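PDB 6R1J: uncharacterized protein, which probably serves as one component of a tripartite alpha-pore-forming toxin of Aeromonas hydrophila, here in a soluble form carrying three engineered head substitutions. Local coordinates for residues A93-L98 with N223-L228; I118-I123 with Q198-Q203. The protein carries 3 engineered substitutions. All blocks are in the same frame, centred on the assembly; numbering follows the deposited sequence. Where two conformers were deposited one is given.

Contact 1: A93-L98 with N223-L228; sequences APIQTL and NTISLL. With NA (sodium ion), chain C.
Ile225 and Gln96 make the main apolar contact, sliding past each other in opposite directions. The CG2 methyl of Ile225 lies alongside the glutamine chain, 3.8 Å from Gln96 CB and as near to its CG, and it also reaches the carbonyl end of the amide. A second apolar touch joins the two isoleucines, whose side chains cross at about a right angle: Ile225 CD1 comes within 4.0 Å of Ile95 CG2, a methyl set anti to the backbone N. The end of the Ile95 side chain leads away from helix 163-236, and Ile95 also packs on Val55 of helix 28-70. A beta-branched residue suits position 225 because it offers two separate branches, CG2 for Gln96 and CD1 for Ile95.

The pairing belongs to an elongated all-helical bundle, in which helices 78-157 and 163-236 run antiparallel, their axes here 10.1 Å apart with 153° between their directions. Ile225 also packs on Ile92 and Thr99.

At the partly exposed margin the amide of Gln96 rests against the carbon atoms of Ser226. Gln96 has CG anti to its backbone N (chi1 -167°) and a chain extended beyond it, which carries the amide across to the other helix; NE2 stops 3.9 Å from Ser226 CA, a van der Waals contact. Serine is small enough to let the amide approach, and it also packs on Lys150 of a second subunit.

Metal binding occupies another side of helix 163-236. Thr224 OG1 coordinates a sodium ion at 2.8 Å, and Asp264 supplies a carboxylate oxygen to the same ion. The threonine hydroxyl also hydrogen-bonds to the carbonyl of Lys220.

Contact 2: I118-I123 with Q198-Q203; sequences IALQRI and QGFLGQ
Leu120 reaches across to both Phe200 and Leu201, and this is the closely packed half of the contact. Its CD1 methyl sits at the edge of the phenylalanine ring, near the ring plane, 3.7 Å from Phe200 CE2, and the two side chains cross at about a right angle. The ring is brought there by a first torsion that sets CG of Phe200 anti to the backbone N (chi1 -180°). Leu201 packs against the same leucine, its CD2 lying 3.9 Å from Leu120 CB and 4.0 Å from Leu120 CD1. Leucine serves well at position 201, since its forked end can touch two neighbours at once: CD1 meets Leu120 and Gln121, while CD2 meets Leu120.

The antiparallel pair of helices 78-157 and 163-236, part of a long alpha-helical bundle, has axes here 10.9 Å apart and 160° between their directions. Helices 5-21 and 28-70 and the loop between them cover the apolar side: Phe200 packs on Ile20 and Ala30 and stacks edge-to-face with Phe23, while Leu120 touches Pro27 and Asn29.

Toward the partly exposed side the packing thins. Gln121 gives only its aliphatic stem, CG lying 4.1 Å from Leu201 CD1 as the two chains cross obliquely; glutamine suits such a margin, pairing methylenes for packing with a polar end. On helix 78-157, Arg122 takes no part in this pairing and forms a salt bridge with Glu126 of a second subunit; Gln121 packs on Val125 of that same second subunit.

Overall arrangement
Both contacts join helix 78-157 to helix 163-236, and their centres lie about 37 Å apart, with nearest atoms about 24 Å apart and no touch between them. Along the chain, 118-123 with 198-203 is nested inside the loop closed by 93-98 with 223-228, the order expected of an antiparallel helical pair. The centre of contact 2 is about 12 Å, and that of contact 1 about 25 Å, from the centre of the chain. Contact 1 holds Thr224 of the sodium site, completed on the protein side by Asp264; in contact 2 the Phe200 side chain is about 12 Å from a different bound sodium ion. A second subunit reaches both contacts.

Contact 1: A93-L98 with N223-L228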
ATOM      1  N   ALA A  93      36.579  11.027 -24.955  1.00 49.57           N
ATOM      2  CA  ALA A  93      37.148  11.090 -23.580  1.00 45.46           C
ATOM      3  C   ALA A  93      36.330  12.013 -22.694  1.00 41.52           C
ATOM      4  O   ALA A  93      35.852  11.556 -21.670  1.00 47.32           O
ATOM      5  CB  ALA A  93      38.601  11.505 -23.576  1.00 48.69           C
ATOM      6  N   PRO A  94      36.171  13.317 -23.010  1.00 45.94           N
ATOM      7  CA  PRO A  94      35.398  14.220 -22.160  1.00 44.26           C
ATOM      8  C   PRO A  94      33.904  13.878 -22.007  1.00 47.89           C
ATOM      9  O   PRO A  94      33.337  14.215 -20.991  1.00 41.89           O
ATOM     10  CB  PRO A  94      35.508  15.586 -22.843  1.00 49.58           C
ATOM     11  CG  PRO A  94      35.921  15.266 -24.278  1.00 48.76           C
ATOM     12  CD  PRO A  94      36.740  14.000 -24.181  1.00 51.27           C
ATOM     13  N   ILE A  95      33.278  13.225 -22.997  1.00 49.00           N
ATOM     14  CA  ILE A  95      31.817  12.930 -22.914  1.00 44.68           C
ATOM     15  C   ILE A  95      31.673  11.697 -22.036  1.00 39.24           C
ATOM     16  O   ILE A  95      30.724  11.682 -21.246  1.00 43.22           O
ATOM     17  CB  ILE A  95      31.136  12.760 -24.300  1.00 47.63           C
ATOM     18  CG1 ILE A  95      31.376  13.972 -25.209  1.00 54.78           C
ATOM     19  CG2 ILE A  95      29.641  12.534 -24.138  1.00 50.53           C
ATOM     20  CD1 ILE A  95      30.705  15.243 -24.741  1.00 54.73           C
ATOM     21  N   GLN A  96      32.564  10.719 -22.227  1.00 38.04           N
ATOM     22  CA  GLN A  96      32.557   9.469 -21.446  1.00 41.41           C
ATOM     23  C   GLN A  96      32.790   9.846 -19.973  1.00 46.56           C
ATOM     24  O   GLN A  96      32.113   9.243 -19.107  1.00 40.30           O
ATOM     25  CB  GLN A  96      33.601   8.491 -21.951  1.00 38.38           C
ATOM     26  CG  GLN A  96      33.434   7.093 -21.388  1.00 41.74           C
ATOM     27  CD  GLN A  96      34.187   6.053 -22.171  1.00 43.41           C
ATOM     28  OE1 GLN A  96      35.060   6.372 -22.965  1.00 48.53           O
ATOM     29  NE2 GLN A  96      33.839   4.793 -21.971  1.00 43.57           N
ATOM     30  N   THR A  97      33.617  10.865 -19.727  1.00 40.48           N
ATOM     31  CA  THR A  97      34.000  11.311 -18.361  1.00 44.54           C
ATOM     32  C   THR A  97      32.810  12.002 -17.702  1.00 45.32           C
ATOM     33  O   THR A  97      32.455  11.579 -16.575  1.00 43.37           O
ATOM     34  CB  THR A  97      35.303  12.130 -18.374  1.00 41.59           C
ATOM     35  OG1 THR A  97      36.301  11.169 -18.726  1.00 40.87           O
ATOM     36  CG2 THR A  97      35.647  12.753 -17.042  1.00 43.83           C
ATOM     37  N   LEU A  98      32.184  12.968 -18.389  1.00 43.15           N
ATOM     38  CA  LEU A  98      31.037  13.743 -17.866  1.00 42.61           C
ATOM     39  C   LEU A  98      29.866  12.790 -17.565  1.00 42.56           C
ATOM     40  O   LEU A  98      29.135  12.983 -16.551  1.00 38.14           O
ATOM     41  CB  LEU A  98      30.642  14.802 -18.894  1.00 45.40           C
ATOM     42  CG  LEU A  98      29.559  15.782 -18.430  1.00 48.42           C
ATOM     43  CD1 LEU A  98      30.040  16.652 -17.275  1.00 49.53           C
ATOM     44  CD2 LEU A  98      29.079  16.660 -19.570  1.00 50.64           C
ATOM     45  N   ASN A 223      27.142   3.077 -21.236  1.00 35.06           N
ATOM     46  CA  ASN A 223      27.403   1.740 -21.838  0.50 36.50           C
ATOM     47  C   ASN A 223      27.540   1.908 -23.369  1.00 39.47           C
ATOM     48  O   ASN A 223      28.475   1.340 -23.970  1.00 35.96           O
ATOM     49  CB  ASN A 223      26.325   0.708 -21.474  0.50 36.55           C
ATOM     50  CG  ASN A 223      26.249   0.367 -19.993  0.50 41.18           C
ATOM     51  OD1 ASN A 223      27.218   0.537 -19.251  0.50 40.96           O
ATOM     52  ND2 ASN A 223      25.095  -0.105 -19.543  0.50 32.28           N
ATOM     53  N   THR A 224      26.622   2.629 -24.002  1.00 38.15           N
ATOM     54  CA  THR A 224      26.689   2.858 -25.478  1.00 35.11           C
ATOM     55  C   THR A 224      27.985   3.597 -25.822  1.00 32.00           C
ATOM     56  O   THR A 224      28.590   3.266 -26.823  1.00 36.95           O
ATOM     57  CB  THR A 224      25.508   3.682 -25.968  1.00 33.28           C
ATOM     58  OG1 THR A 224      24.370   2.914 -25.576  1.00 30.39           O
ATOM     59  CG2 THR A 224      25.531   3.987 -27.459  1.00 33.30           C
ATOM     60  N   ILE A 225      28.376   4.607 -25.050  1.00 38.60           N
ATOM     61  CA  ILE A 225      29.639   5.336 -25.320  1.00 34.56           C
ATOM     62  C   ILE A 225      30.768   4.323 -25.247  1.00 41.54           C
ATOM     63  O   ILE A 225      31.651   4.392 -26.120  1.00 38.86           O
ATOM     64  CB  ILE A 225      29.880   6.524 -24.389  1.00 35.06           C
ATOM     65  CG1 ILE A 225      28.893   7.654 -24.631  1.00 38.07           C
ATOM     66  CG2 ILE A 225      31.293   7.054 -24.542  1.00 39.02           C
ATOM     67  CD1 ILE A 225      28.906   8.696 -23.555  1.00 38.22           C
ATOM     68  N   SER A 226      30.713   3.361 -24.312  1.00 39.28           N
ATOM     69  CA  SER A 226      31.797   2.357 -24.179  1.00 39.40           C
ATOM     70  C   SER A 226      31.799   1.418 -25.398  1.00 38.14           C
ATOM     71  O   SER A 226      32.871   1.045 -25.908  1.00 35.66           O
ATOM     72  CB  SER A 226      31.709   1.597 -22.850  1.00 45.82           C
ATOM     73  OG  SER A 226      32.771   0.676 -22.794  1.00 50.37           O
ATOM     74  N   LEU A 227      30.652   0.962 -25.855  1.00 37.18           N
ATOM     75  CA  LEU A 227      30.597   0.099 -27.057  1.00 37.38           C
ATOM     76  C   LEU A 227      31.125   0.901 -28.266  1.00 37.81           C
ATOM     77  O   LEU A 227      31.892   0.343 -29.065  1.00 39.30           O
ATOM     78  CB  LEU A 227      29.159  -0.371 -27.276  1.00 41.98           C
ATOM     79  CG  LEU A 227      28.530  -1.269 -26.211  1.00 46.67           C
ATOM     80  CD1 LEU A 227      27.056  -1.520 -26.548  1.00 48.69           C
ATOM     81  CD2 LEU A 227      29.289  -2.579 -26.091  1.00 45.79           C
ATOM     82  N   LEU A 228      30.785   2.193 -28.353  1.00 39.27           N
ATOM     83  CA  LEU A 228      31.239   3.093 -29.448  1.00 34.92           C
ATOM     84  C   LEU A 228      32.770   3.153 -29.436  1.00 42.36           C
ATOM     85  O   LEU A 228      33.377   2.961 -30.514  1.00 41.10           O
ATOM     86  CB  LEU A 228      30.631   4.476 -29.250  1.00 39.05           C
ATOM     87  CG  LEU A 228      31.158   5.579 -30.171  1.00 39.85           C
ATOM     88  CD1 LEU A 228      30.886   5.247 -31.633  1.00 41.43           C
ATOM     89  CD2 LEU A 228      30.512   6.894 -29.824  1.00 42.61           C
TER
HETATM   90 NA    NA C 301      22.412   4.953 -25.296  1.00 52.40          NA

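Contact 2: I118-I123 with Q198-Q203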
ATOM      1  N   ILE A 118      15.014   3.598   4.594  1.00 31.40           N
ATOM      2  CA  ILE A 118      15.111   2.421   5.501  1.00 34.50           C
ATOM      3  C   ILE A 118      15.067   2.910   6.960  1.00 35.29           C
ATOM      4  O   ILE A 118      14.277   2.357   7.745  1.00 35.49           O
ATOM      5  CB  ILE A 118      16.360   1.613   5.130  1.00 38.87           C
ATOM      6  CG1 ILE A 118      16.191   1.025   3.731  1.00 38.35           C
ATOM      7  CG2 ILE A 118      16.640   0.530   6.154  1.00 39.28           C
ATOM      8  CD1 ILE A 118      17.433   0.422   3.172  1.00 37.72           C
ATOM      9  N   ALA A 119      15.852   3.935   7.325  1.00 35.22           N
ATOM     10  CA  ALA A 119      15.884   4.508   8.701  1.00 33.52           C
ATOM     11  C   ALA A 119      14.475   4.997   9.061  1.00 35.80           C
ATOM     12  O   ALA A 119      14.009   4.723  10.164  1.00 32.83           O
ATOM     13  CB  ALA A 119      16.926   5.613   8.821  1.00 33.06           C
ATOM     14  N   LEU A 120      13.766   5.685   8.159  1.00 34.56           N
ATOM     15  CA  LEU A 120      12.382   6.133   8.457  1.00 32.86           C
ATOM     16  C   LEU A 120      11.435   4.938   8.669  1.00 30.33           C
ATOM     17  O   LEU A 120      10.573   5.050   9.564  1.00 35.98           O
ATOM     18  CB  LEU A 120      11.856   7.024   7.335  1.00 35.99           C
ATOM     19  CG  LEU A 120      12.382   8.449   7.357  1.00 41.00           C
ATOM     20  CD1 LEU A 120      11.858   9.207   6.139  1.00 44.69           C
ATOM     21  CD2 LEU A 120      12.008   9.142   8.664  1.00 42.35           C
ATOM     22  N   GLN A 121      11.613   3.874   7.887  1.00 30.68           N
ATOM     23  CA  GLN A 121      10.811   2.628   8.004  1.00 33.49           C
ATOM     24  C   GLN A 121      11.010   1.999   9.389  1.00 34.44           C
ATOM     25  O   GLN A 121      10.017   1.627   9.985  1.00 33.02           O
ATOM     26  CB  GLN A 121      11.181   1.690   6.878  1.00 32.01           C
ATOM     27  CG  GLN A 121      10.598   2.153   5.549  1.00 40.08           C
ATOM     28  CD  GLN A 121      10.920   1.125   4.505  1.00 40.61           C
ATOM     29  OE1 GLN A 121      11.788   1.316   3.654  1.00 43.79           O
ATOM     30  NE2 GLN A 121      10.303  -0.033   4.667  1.00 45.20           N
ATOM     31  N   ARG A 122      12.247   1.945   9.896  1.00 34.96           N
ATOM     32  CA  ARG A 122      12.528   1.400  11.254  1.00 37.43           C
ATOM     33  C   ARG A 122      11.761   2.241  12.260  1.00 33.86           C
ATOM     34  O   ARG A 122      11.102   1.685  13.121  1.00 36.84           O
ATOM     35  CB  ARG A 122      14.015   1.401  11.613  1.00 36.25           C
ATOM     36  CG  ARG A 122      14.896   0.537  10.736  1.00 40.03           C
ATOM     37  CD  ARG A 122      16.318   0.470  11.303  1.00 41.79           C
ATOM     38  NE  ARG A 122      17.118  -0.428  10.502  1.00 37.65           N
ATOM     39  CZ  ARG A 122      17.954  -0.061   9.562  1.00 45.29           C
ATOM     40  NH1 ARG A 122      18.157   1.227   9.281  1.00 53.17           N
ATOM     41  NH2 ARG A 122      18.595  -0.999   8.895  1.00 51.59           N
ATOM     42  N   ILE A 123      11.769   3.553  12.082  1.00 34.35           N
ATOM     43  CA  ILE A 123      11.051   4.491  12.971  1.00 37.76           C
ATOM     44  C   ILE A 123       9.535   4.220  12.906  1.00 35.96           C
ATOM     45  O   ILE A 123       8.903   4.246  13.974  1.00 33.26           O
ATOM     46  CB  ILE A 123      11.447   5.936  12.629  1.00 35.75           C
ATOM     47  CG1 ILE A 123      12.900   6.186  13.055  1.00 44.78           C
ATOM     48  CG2 ILE A 123      10.511   6.927  13.284  1.00 37.23           C
ATOM     49  CD1 ILE A 123      13.442   7.547  12.672  1.00 41.42           C
ATOM     50  N   GLN A 198       3.947   7.863   6.598  1.00 30.41           N
ATOM     51  CA  GLN A 198       3.661   6.957   5.444  1.00 33.03           C
ATOM     52  C   GLN A 198       3.500   7.823   4.177  1.00 30.50           C
ATOM     53  O   GLN A 198       4.043   7.479   3.098  1.00 29.94           O
ATOM     54  CB  GLN A 198       2.402   6.138   5.719  1.00 38.41           C
ATOM     55  CG  GLN A 198       2.598   5.068   6.793  1.00 42.07           C
ATOM     56  CD  GLN A 198       1.281   4.479   7.255  1.00 55.20           C
ATOM     57  OE1 GLN A 198       0.239   5.142   7.206  1.00 45.54           O
ATOM     58  NE2 GLN A 198       1.303   3.231   7.735  1.00 46.84           N
ATOM     59  N   GLY A 199       2.765   8.920   4.276  1.00 31.32           N
ATOM     60  CA  GLY A 199       2.593   9.843   3.140  1.00 33.34           C
ATOM     61  C   GLY A 199       3.944  10.334   2.659  1.00 32.56           C
ATOM     62  O   GLY A 199       4.226  10.328   1.431  1.00 31.21           O
ATOM     63  N   PHE A 200       4.804  10.754   3.571  1.00 32.64           N
ATOM     64  CA  PHE A 200       6.150  11.260   3.208  1.00 30.06           C
ATOM     65  C   PHE A 200       6.974  10.170   2.521  1.00 30.60           C
ATOM     66  O   PHE A 200       7.624  10.401   1.498  1.00 28.39           O
ATOM     67  CB  PHE A 200       6.859  11.767   4.471  1.00 26.66           C
ATOM     68  CG  PHE A 200       8.220  12.296   4.175  1.00 29.70           C
ATOM     69  CD1 PHE A 200       8.396  13.616   3.778  1.00 34.43           C
ATOM     70  CD2 PHE A 200       9.344  11.504   4.368  1.00 33.14           C
ATOM     71  CE1 PHE A 200       9.676  14.107   3.534  1.00 34.92           C
ATOM     72  CE2 PHE A 200      10.617  12.008   4.126  1.00 34.88           C
ATOM     73  CZ  PHE A 200      10.783  13.309   3.713  1.00 34.81           C
ATOM     74  N   LEU A 201       7.020   8.980   3.108  1.00 31.04           N
ATOM     75  CA  LEU A 201       7.766   7.853   2.504  1.00 30.39           C
ATOM     76  C   LEU A 201       7.209   7.488   1.106  1.00 27.57           C
ATOM     77  O   LEU A 201       8.003   7.144   0.258  1.00 27.68           O
ATOM     78  CB  LEU A 201       7.697   6.652   3.448  1.00 34.05           C
ATOM     79  CG  LEU A 201       8.751   6.661   4.553  1.00 38.79           C
ATOM     80  CD1 LEU A 201       8.426   5.639   5.627  1.00 41.68           C
ATOM     81  CD2 LEU A 201      10.125   6.398   3.951  1.00 43.12           C
ATOM     82  N   GLY A 202       5.907   7.557   0.899  1.00 31.06           N
ATOM     83  CA  GLY A 202       5.293   7.376  -0.443  1.00 32.71           C
ATOM     84  C   GLY A 202       5.888   8.365  -1.442  1.00 31.72           C
ATOM     85  O   GLY A 202       6.274   7.958  -2.544  1.00 30.10           O
ATOM     86  N   GLN A 203       6.100   9.611  -1.038  1.00 30.95           N
ATOM     87  CA  GLN A 203       6.658  10.632  -1.946  1.00 30.80           C
ATOM     88  C   GLN A 203       8.143  10.397  -2.129  1.00 34.92           C
ATOM     89  O   GLN A 203       8.610  10.527  -3.268  1.00 31.33           O
ATOM     90  CB  GLN A 203       6.360  12.036  -1.436  1.00 30.42           C
ATOM     91  CG  GLN A 203       4.893  12.349  -1.485  1.00 31.93           C
ATOM     92  CD  GLN A 203       4.409  12.250  -2.910  1.00 34.98           C
ATOM     93  OE1 GLN A 203       4.909  12.948  -3.789  1.00 39.77           O
ATOM     94  NE2 GLN A 203       3.447  11.371  -3.119  1.00 32.54           N
TER